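Local coordinates for protein alginate lyase (Aplysia kurodai, PDB 5GMT) that cleaves the brown-algal polysaccharide alginate by a lyase reaction, with specificity for its polymannuronate form, at residues N120-G123 / A124-S128; A153-P156 / T157-S161; K164-D167 / D168-A171; R185-N188 / N189-H192. One frame throughout, in Å; residues are numbered along the deposited sequence.

Interaction 1 of 4, residues N120-G123 / A124-S128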
loop_
_atom_site.group_PDB
_atom_site.type_symbol
_atom_site.label_atom_id
_atom_site.label_comp_id
_atom_site.label_asym_id
_atom_site.label_seq_id
_atom_site.Cartn_x
_atom_site.Cartn_y
_atom_site.Cartn_z
ATOM N N ASN A 120 -4.653 1.427 -18.560
ATOM C CA ASN A 120 -5.355 2.658 -18.221
ATOM C C ASN A 120 -6.741 2.405 -17.616
ATOM O O ASN A 120 -7.327 3.289 -16.987
ATOM C CB ASN A 120 -5.486 3.558 -19.452
ATOM C CG ASN A 120 -5.938 4.961 -19.092
ATOM O OD1 ASN A 120 -5.488 5.530 -18.105
ATOM N ND2 ASN A 120 -6.856 5.505 -19.873
ATOM N N GLY A 121 -7.251 1.193 -17.777
ATOM C CA GLY A 121 -8.614 0.891 -17.371
ATOM C C GLY A 121 -8.731 -0.160 -16.291
ATOM O O GLY A 121 -7.878 -0.237 -15.401
ATOM N N GLU A 122 -9.782 -0.980 -16.374
ATOM C CA GLU A 122 -10.084 -1.974 -15.338
ATOM C C GLU A 122 -8.955 -2.968 -15.114
ATOM O O GLU A 122 -8.825 -3.520 -14.024
ATOM C CB GLU A 122 -11.360 -2.743 -15.693
ATOM C CG GLU A 122 -12.623 -1.971 -15.444
ATOM C CD GLU A 122 -12.808 -1.635 -13.982
ATOM O OE1 GLU A 122 -12.707 -2.557 -13.144
ATOM O OE2 GLU A 122 -13.039 -0.453 -13.667
ATOM N N GLY A 123 -8.141 -3.190 -16.144
ATOM C CA GLY A 123 -7.002 -4.086 -16.028
ATOM C C GLY A 123 -6.094 -3.725 -14.860
ATOM O O GLY A 123 -5.436 -4.578 -14.289
ATOM N N ALA A 124 -6.065 -2.450 -14.499
ATOM C CA ALA A 124 -5.143 -1.981 -13.470
ATOM C C ALA A 124 -5.544 -2.431 -12.058
ATOM O O ALA A 124 -4.725 -2.382 -11.135
ATOM C CB ALA A 124 -5.034 -0.465 -13.534
ATOM N N TYR A 125 -6.790 -2.882 -11.897
ATOM C CA TYR A 125 -7.318 -3.172 -10.556
ATOM C C TYR A 125 -7.355 -4.666 -10.241
ATOM O O TYR A 125 -8.042 -5.082 -9.302
ATOM C CB TYR A 125 -8.732 -2.584 -10.391
ATOM C CG TYR A 125 -8.890 -1.183 -10.934
ATOM C CD1 TYR A 125 -8.023 -0.165 -10.543
ATOM C CD2 TYR A 125 -9.877 -0.883 -11.878
ATOM C CE1 TYR A 125 -8.148 1.111 -11.041
ATOM C CE2 TYR A 125 -10.011 0.398 -12.393
ATOM C CZ TYR A 125 -9.133 1.391 -11.974
ATOM O OH TYR A 125 -9.243 2.657 -12.468
ATOM N N LYS A 126 -6.608 -5.469 -10.997
ATOM C CA LYS A 126 -6.756 -6.933 -10.917
ATOM C C LYS A 126 -5.613 -7.643 -10.195
ATOM O O LYS A 126 -5.592 -8.874 -10.125
ATOM C CB LYS A 126 -6.902 -7.521 -12.330
ATOM C CG LYS A 126 -8.060 -6.925 -13.126
ATOM C CD LYS A 126 -9.374 -7.157 -12.426
ATOM C CE LYS A 126 -10.530 -6.553 -13.214
ATOM N NZ LYS A 126 -11.839 -6.735 -12.510
ATOM N N CYS A 127 -4.666 -6.884 -9.650
ATOM C CA CYS A 127 -3.497 -7.500 -9.053
ATOM C C CYS A 127 -3.607 -7.611 -7.536
ATOM O O CYS A 127 -2.968 -6.864 -6.786
ATOM C CB CYS A 127 -2.236 -6.724 -9.452
ATOM S SG CYS A 127 -1.681 -7.182 -11.131
ATOM N N SER A 128 -4.423 -8.564 -7.094
ATOM C CA SER A 128 -4.601 -8.821 -5.674
ATOM C C SER A 128 -5.230 -10.187 -5.536
ATOM O O SER A 128 -5.688 -10.753 -6.525
ATOM C CB SER A 128 -5.484 -7.745 -5.028
ATOM O OG SER A 128 -6.816 -7.843 -5.506
HETATM O O HOH W 1 -13.493 -5.248 -13.754
#
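Glu122 turns CG away from its own carbonyl carbon (chi1 -77°) and bends again at chi2, which brings its carboxylate to the rim of the Tyr125 ring; Tyr125, with chi1 -44°, swings that ring back beside the turn. The carboxylate approaches from the ring edge, Glu122 OE2 coming 3.4 Å from Tyr125 CE2, and the two planes are inclined by 59°. Over one face of the same ring lies Gly121 O, 3.7 Å from Tyr125 CE2 and offset toward the rim. The backbone beneath is a short 3-10 turn in the loop between strands 110-118 and 136-143 of the antiparallel sheet, part of the concanavalin-like fold of polysaccharide lyase family 14. Two successive i to i+3 bonds form it: Ala124 N to Gly121 O and Tyr125 N to Glu122 O, each 3.0 Å. Lys126 runs alongside, its CE 3.6 Å from Glu122 O. Its NZ stays 4.3 Å from Glu122 OE1, too far for a salt bridge; a water donates to OE1, but its approach to NZ is suspiciously short and a bridge through it is doubtful. Glu122 OE1 also bonds His40, while Tyr125 OH pairs with Arg82 and the ring stacks on Tyr39.

Interaction 2 of 4, residues A153-P156 / T157-S161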
loop_
_atom_site.group_PDB
_atom_site.type_symbol
_atom_site.label_atom_id
_atom_site.label_comp_id
_atom_site.label_asym_id
_atom_site.label_seq_id
_atom_site.Cartn_x
_atom_site.Cartn_y
_atom_site.Cartn_z
ATOM N N ALA A 153 4.449 -7.244 -3.149
ATOM C CA ALA A 153 4.372 -6.897 -4.562
ATOM C C ALA A 153 3.687 -7.955 -5.422
ATOM O O ALA A 153 4.053 -9.132 -5.391
ATOM C CB ALA A 153 5.778 -6.632 -5.096
ATOM N N TYR A 154 2.682 -7.516 -6.172
ATOM C CA TYR A 154 2.171 -8.276 -7.305
ATOM C C TYR A 154 2.856 -7.734 -8.551
ATOM O O TYR A 154 2.569 -6.628 -8.996
ATOM C CB TYR A 154 0.647 -8.154 -7.415
ATOM C CG TYR A 154 -0.099 -9.080 -6.488
ATOM C CD1 TYR A 154 0.004 -8.943 -5.105
ATOM C CD2 TYR A 154 -0.903 -10.092 -6.993
ATOM C CE1 TYR A 154 -0.669 -9.796 -4.248
ATOM C CE2 TYR A 154 -1.586 -10.952 -6.139
ATOM C CZ TYR A 154 -1.471 -10.797 -4.777
ATOM O OH TYR A 154 -2.140 -11.645 -3.921
ATOM N N ILE A 155 3.787 -8.507 -9.100
ATOM C CA ILE A 155 4.573 -8.070 -10.243
ATOM C C ILE A 155 4.668 -9.243 -11.226
ATOM O O ILE A 155 4.371 -10.368 -10.860
ATOM C CB ILE A 155 5.980 -7.591 -9.797
ATOM C CG1 ILE A 155 6.589 -8.600 -8.828
ATOM C CG2 ILE A 155 5.879 -6.239 -9.118
ATOM C CD1 ILE A 155 7.994 -8.200 -8.291
ATOM N N PRO A 156 5.041 -8.974 -12.484
ATOM C CA PRO A 156 5.108 -10.047 -13.492
ATOM C C PRO A 156 5.981 -11.242 -13.084
ATOM O O PRO A 156 6.926 -11.114 -12.309
ATOM C CB PRO A 156 5.698 -9.334 -14.712
ATOM C CG PRO A 156 5.207 -7.928 -14.577
ATOM C CD PRO A 156 5.207 -7.638 -13.085
ATOM N N THR A 157 5.664 -12.417 -13.616
ATOM C CA THR A 157 6.419 -13.601 -13.237
ATOM C C THR A 157 7.845 -13.600 -13.791
ATOM O O THR A 157 8.707 -14.292 -13.269
ATOM C CB THR A 157 5.702 -14.894 -13.692
ATOM O OG1 THR A 157 5.604 -14.912 -15.116
ATOM C CG2 THR A 157 4.299 -14.951 -13.103
ATOM N N ASN A 158 8.106 -12.820 -14.837
ATOM C CA ASN A 158 9.440 -12.848 -15.437
ATOM C C ASN A 158 10.396 -11.836 -14.785
ATOM O O ASN A 158 10.780 -10.833 -15.379
ATOM C CB ASN A 158 9.364 -12.627 -16.958
ATOM C CG ASN A 158 8.742 -11.303 -17.343
ATOM O OD1 ASN A 158 7.785 -10.848 -16.727
ATOM N ND2 ASN A 158 9.284 -10.677 -18.391
ATOM N N GLN A 159 10.797 -12.125 -13.556
ATOM C CA GLN A 159 11.763 -11.283 -12.872
ATOM C C GLN A 159 13.172 -11.705 -13.267
ATOM O O GLN A 159 13.349 -12.670 -14.007
ATOM C CB GLN A 159 11.568 -11.374 -11.356
ATOM C CG GLN A 159 10.213 -10.882 -10.896
ATOM C CD GLN A 159 9.987 -9.406 -11.211
ATOM O OE1 GLN A 159 10.874 -8.568 -11.015
ATOM N NE2 GLN A 159 8.805 -9.085 -11.704
ATOM N N GLU A 160 14.173 -10.987 -12.767
ATOM C CA GLU A 160 15.568 -11.272 -13.103
ATOM C C GLU A 160 15.971 -12.676 -12.678
ATOM O O GLU A 160 15.351 -13.263 -11.791
ATOM C CB GLU A 160 16.490 -10.250 -12.440
ATOM C CG GLU A 160 16.398 -10.264 -10.924
ATOM C CD GLU A 160 17.514 -9.491 -10.247
ATOM O OE1 GLU A 160 18.380 -8.921 -10.951
ATOM O OE2 GLU A 160 17.524 -9.461 -9.005
ATOM N N SER A 161 17.006 -13.225 -13.316
ATOM C CA SER A 161 17.496 -14.540 -12.915
ATOM C C SER A 161 17.846 -14.557 -11.424
ATOM O O SER A 161 18.429 -13.605 -10.903
ATOM C CB SER A 161 18.714 -14.948 -13.750
ATOM O OG SER A 161 18.373 -15.014 -15.120
#
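An inverse gamma turn centred on Asn158, in the loop that follows strand 149-154 of the antiparallel sheet, sets Gln159 where its side chain can fold back on Ile155 and Pro156. The turn itself is closed only weakly, by Gln159 N to Thr157 O at 3.0 Å. A stronger link comes from the side chain. Gln159 sends CG away from its carbonyl carbon and then bends at chi2 (-62°), so that the amide doubles back along the chain and NE2 donates to Pro156 O at 2.8 Å. This bond is nearly straight, 173° at the hydrogen, and the acceptor lies almost in the amide plane, whereas the nitrogen is tilted 22° from the plane of the proline carbonyl. NE2 has a second acceptor in Arg230 O, so the same group also ties the turn to a separate loop.

The amide does not rest on polar atoms alone. The side chains of Ile155 and Gln159 cross at about a right angle, with Ile155 CD1 3.6 Å from NE2 and 3.7 Å from CD of Gln159. Ile155 holds CG1 in the crowded position between backbone N and carbonyl carbon, and from there the branch extends to CD1 against the amide. On the outer part of the turn, Asn158 ND2 bonds Asn233 OD1, and the other end of that amide meets the proline ring: Asn158 OD1 sits 3.3 Å from Pro156 CB.

Interaction 3 of 4, residues K164-D167 / D168-A171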
loop_
_atom_site.group_PDB
_atom_site.type_symbol
_atom_site.label_atom_id
_atom_site.label_comp_id
_atom_site.label_asym_id
_atom_site.label_seq_id
_atom_site.Cartn_x
_atom_site.Cartn_y
_atom_site.Cartn_z
ATOM N N LYS A 164 13.980 -15.345 -6.911
ATOM C CA LYS A 164 13.412 -16.071 -5.781
ATOM C C LYS A 164 14.425 -16.331 -4.678
ATOM O O LYS A 164 14.052 -16.482 -3.517
ATOM C CB LYS A 164 12.808 -17.399 -6.261
ATOM C CG LYS A 164 11.576 -17.211 -7.132
ATOM C CD LYS A 164 11.055 -18.525 -7.694
ATOM C CE LYS A 164 9.766 -18.309 -8.477
ATOM N NZ LYS A 164 8.641 -17.829 -7.610
ATOM N N ASP A 165 15.705 -16.360 -5.043
ATOM C CA ASP A 165 16.784 -16.668 -4.103
ATOM C C ASP A 165 17.464 -15.436 -3.506
ATOM O O ASP A 165 18.443 -15.561 -2.760
ATOM C CB ASP A 165 17.844 -17.529 -4.792
ATOM C CG ASP A 165 17.330 -18.900 -5.161
ATOM O OD1 ASP A 165 16.590 -19.494 -4.352
ATOM O OD2 ASP A 165 17.657 -19.375 -6.271
ATOM N N ARG A 166 16.968 -14.253 -3.858
ATOM C CA ARG A 166 17.490 -13.006 -3.313
ATOM C C ARG A 166 17.318 -12.965 -1.807
ATOM O O ARG A 166 16.314 -13.441 -1.273
ATOM C CB ARG A 166 16.794 -11.801 -3.952
ATOM C CG ARG A 166 17.292 -11.498 -5.355
ATOM C CD ARG A 166 16.389 -10.530 -6.108
ATOM N NE ARG A 166 16.143 -9.305 -5.352
ATOM C CZ ARG A 166 15.766 -8.154 -5.893
ATOM N NH1 ARG A 166 15.604 -8.048 -7.210
ATOM N NH2 ARG A 166 15.559 -7.102 -5.113
ATOM N N ASP A 167 18.305 -12.395 -1.127
ATOM C CA ASP A 167 18.252 -12.269 0.323
ATOM C C ASP A 167 17.058 -11.405 0.774
ATOM O O ASP A 167 16.515 -11.606 1.864
ATOM C CB ASP A 167 19.569 -11.689 0.844
ATOM C CG ASP A 167 19.793 -11.974 2.313
ATOM O OD1 ASP A 167 19.282 -13.004 2.806
ATOM O OD2 ASP A 167 20.492 -11.174 2.974
ATOM N N ASP A 168 16.637 -10.466 -0.070
ATOM C CA ASP A 168 15.546 -9.568 0.315
ATOM C C ASP A 168 14.190 -10.056 -0.187
ATOM O O ASP A 168 13.211 -9.326 -0.115
ATOM C CB ASP A 168 15.814 -8.141 -0.187
ATOM C CG ASP A 168 15.831 -8.035 -1.709
ATOM O OD1 ASP A 168 16.077 -9.057 -2.375
ATOM O OD2 ASP A 168 15.598 -6.919 -2.236
ATOM N N VAL A 169 14.129 -11.301 -0.671
ATOM C CA VAL A 169 12.893 -11.829 -1.261
ATOM C C VAL A 169 12.393 -13.079 -0.555
ATOM O O VAL A 169 13.139 -14.031 -0.349
ATOM C CB VAL A 169 13.070 -12.168 -2.770
ATOM C CG1 VAL A 169 11.909 -13.041 -3.276
ATOM C CG2 VAL A 169 13.182 -10.902 -3.597
ATOM N N ILE A 170 11.127 -13.045 -0.161
ATOM C CA ILE A 170 10.403 -14.241 0.225
ATOM C C ILE A 170 9.289 -14.408 -0.803
ATOM O O ILE A 170 8.265 -13.720 -0.758
ATOM C CB ILE A 170 9.849 -14.143 1.650
ATOM C CG1 ILE A 170 11.003 -14.037 2.653
ATOM C CG2 ILE A 170 8.967 -15.365 1.967
ATOM C CD1 ILE A 170 10.575 -13.655 4.044
ATOM N N ALA A 171 9.523 -15.309 -1.750
ATOM C CA ALA A 171 8.686 -15.431 -2.937
ATOM C C ALA A 171 7.418 -16.229 -2.675
ATOM O O ALA A 171 7.333 -16.998 -1.711
ATOM C CB ALA A 171 9.485 -16.073 -4.079
HETATM O O HOH W 2 11.904 -17.031 -1.637
#
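The Arg166 guanidinium and the Asp168 carboxylate meet edge to edge, their planes only 8° apart, while Val169 CG2 comes to the guanidinium obliquely. The grip is side-on and bidentate: Arg166 NE donates to Asp168 OD1 at 3.0 Å and Arg166 NH2 to Asp168 OD2 at 2.9 Å. Each oxygen uses its syn lone pair, and both bonds are close to straight at 164°. Asp168 reaches this position by placing CG between its backbone N and carbonyl carbon (chi1 65°), which turns the acid back toward the arginine two residues earlier.

Both belong to a type I beta turn from Arg166 to Val169, closed by Val169 N to Arg166 O at 3.1 Å. The turn leads into strand 169-170, the outermost strand at one end of its sheet, paired with 177-179. Val169 CG2 packs 3.7 Å from Arg166 CB, and farther from the bend Lys164 CG touches Ala171 CB at 3.9 Å. Beside them a water accepts from Ala171 N.

Arg166 NH1 reaches on to Glu160 and to Asn227 O, and Asp168 OD2 also bonds Tyr224 OH. With both carboxylate oxygens engaged and two acids bound to the guanidinium, the pair is probably fully charged, and the two parallel bonds leave the carboxylate little freedom to rotate.

Interaction 4 of 4, residues R185-N188 / N189-H192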
loop_
_atom_site.group_PDB
_atom_site.type_symbol
_atom_site.label_atom_id
_atom_site.label_comp_id
_atom_site.label_asym_id
_atom_site.label_seq_id
_atom_site.Cartn_x
_atom_site.Cartn_y
_atom_site.Cartn_z
ATOM N N ARG A 185 10.024 -1.698 10.586
ATOM C CA ARG A 185 9.083 -2.300 11.515
ATOM C C ARG A 185 8.110 -1.249 12.010
ATOM O O ARG A 185 8.465 -0.081 12.159
ATOM C CB ARG A 185 9.815 -2.958 12.701
ATOM C CG ARG A 185 8.879 -3.626 13.728
ATOM C CD ARG A 185 9.622 -4.370 14.850
ATOM N NE ARG A 185 9.955 -5.746 14.479
ATOM C CZ ARG A 185 10.321 -6.699 15.337
ATOM N NH1 ARG A 185 10.401 -6.446 16.637
ATOM N NH2 ARG A 185 10.605 -7.916 14.891
ATOM N N PHE A 186 6.879 -1.680 12.243
ATOM C CA PHE A 186 5.833 -0.819 12.755
ATOM C C PHE A 186 5.685 -1.014 14.254
ATOM O O PHE A 186 5.805 -2.134 14.753
ATOM C CB PHE A 186 4.522 -1.110 12.035
ATOM C CG PHE A 186 4.622 -0.961 10.550
ATOM C CD1 PHE A 186 4.802 0.293 9.980
ATOM C CD2 PHE A 186 4.539 -2.064 9.724
ATOM C CE1 PHE A 186 4.899 0.442 8.598
ATOM C CE2 PHE A 186 4.636 -1.922 8.348
ATOM C CZ PHE A 186 4.820 -0.674 7.786
ATOM N N MET A 187 5.424 0.083 14.961
ATOM C CA MET A 187 5.310 0.055 16.417
ATOM C C MET A 187 3.902 0.379 16.875
ATOM O O MET A 187 3.286 1.323 16.386
ATOM C CB MET A 187 6.293 1.044 17.045
ATOM C CG MET A 187 7.730 0.823 16.621
ATOM S SD MET A 187 8.863 1.921 17.492
ATOM C CE MET A 187 8.756 1.267 19.154
ATOM N N ASN A 188 3.400 -0.408 17.819
ATOM C CA ASN A 188 2.102 -0.137 18.427
ATOM C C ASN A 188 2.036 1.248 19.069
ATOM O O ASN A 188 3.029 1.740 19.616
ATOM C CB ASN A 188 1.791 -1.214 19.465
ATOM C CG ASN A 188 0.380 -1.119 20.003
ATOM O OD1 ASN A 188 -0.504 -0.548 19.366
ATOM N ND2 ASN A 188 0.158 -1.700 21.177
ATOM N N ASN A 189 0.866 1.875 18.962
ATOM C CA ASN A 189 0.551 3.144 19.627
ATOM C C ASN A 189 1.478 4.290 19.249
ATOM O O ASN A 189 1.808 5.148 20.081
ATOM C CB ASN A 189 0.545 2.936 21.148
ATOM C CG ASN A 189 -0.507 1.925 21.587
ATOM O OD1 ASN A 189 -1.620 1.904 21.053
ATOM N ND2 ASN A 189 -0.149 1.059 22.534
ATOM N N LYS A 190 1.878 4.319 17.980
ATOM C CA LYS A 190 2.714 5.395 17.466
ATOM C C LYS A 190 2.289 5.815 16.068
ATOM O O LYS A 190 1.769 5.000 15.310
ATOM C CB LYS A 190 4.176 4.960 17.424
ATOM C CG LYS A 190 4.896 5.002 18.762
ATOM C CD LYS A 190 6.388 4.774 18.535
ATOM C CE LYS A 190 7.201 5.069 19.788
ATOM N NZ LYS A 190 7.120 6.507 20.158
ATOM N N TRP A 191 2.543 7.074 15.732
ATOM C CA TRP A 191 2.451 7.541 14.359
ATOM C C TRP A 191 3.681 7.075 13.602
ATOM O O TRP A 191 4.778 7.007 14.172
ATOM C CB TRP A 191 2.363 9.066 14.290
ATOM C CG TRP A 191 1.003 9.623 14.547
ATOM C CD1 TRP A 191 0.582 10.294 15.663
ATOM C CD2 TRP A 191 -0.121 9.576 13.659
ATOM N NE1 TRP A 191 -0.734 10.664 15.523
ATOM C CE2 TRP A 191 -1.190 10.235 14.302
ATOM C CE3 TRP A 191 -0.323 9.036 12.382
ATOM C CZ2 TRP A 191 -2.450 10.367 13.716
ATOM C CZ3 TRP A 191 -1.571 9.161 11.797
ATOM C CH2 TRP A 191 -2.622 9.822 12.459
ATOM N N HIS A 192 3.499 6.775 12.320
ATOM C CA HIS A 192 4.610 6.463 11.423
ATOM C C HIS A 192 4.481 7.305 10.174
ATOM O O HIS A 192 3.385 7.415 9.621
ATOM C CB HIS A 192 4.625 4.986 11.033
ATOM C CG HIS A 192 4.659 4.057 12.197
ATOM N ND1 HIS A 192 3.595 3.910 13.062
ATOM C CD2 HIS A 192 5.634 3.236 12.655
ATOM C CE1 HIS A 192 3.910 3.033 13.997
ATOM N NE2 HIS A 192 5.143 2.608 13.773
#
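Across the base of a type II beta turn from Met187 to Lys190, His192 meets the backbone of Met187; the turn leads into strand 191-199, which pairs with strands 92-102 and 208-216. The hydrogen bonding centres on the imidazole: Met187 N donates to His192 NE2 at 2.8 Å and 174°, from a position tilted somewhat out of the ring plane. On its other nitrogen the ring is held by Val99 O, so its rotation is fixed from both ends.

The aromatic contact is T-shaped. Phe186 directs its edge at the face of His192, with centroids 5.8 Å apart and planes at 72°; the nearest atoms are Phe186 CD1 and His192 CD2 at 4.1 Å. Phe101 packs against both rings.

Apolar contact is made by Met187 and Lys190, which run side by side in the same direction, Met187 SD lying 3.9 Å from Lys190 CD, while Lys190 NZ continues to Glu217 O. At the turn itself the amides of Asn188 and Asn189 also lie alongside each other. Asn188 OD1 accepts from Phe104 N. The two amides present like groups, ND2 of Asn188 standing 3.1 Å from ND2 of Asn189.

All four contacts are local bends of the chain beside strands. Interactions 1 and 4, each partly buried, set an aromatic ring against the turn; interactions 2 and 3 are surface contacts governed by a side-chain amide hydrogen bond and a salt bridge. Interactions 2 and 3 reach the same sheet, at strands 149-154 and 169-170, successive in the chain though separated in the sheet by strand 177-179, and join directly through Glu160 OE2 and Arg166 NH1. Interaction 1, which precedes strand 136-143 of that sheet, meets interaction 2 by packing of Cys127 and Ser128 on Tyr154. Interaction 4 enters the other sheet, its centre about 31 Å from that of interaction 1, and touches none of the others.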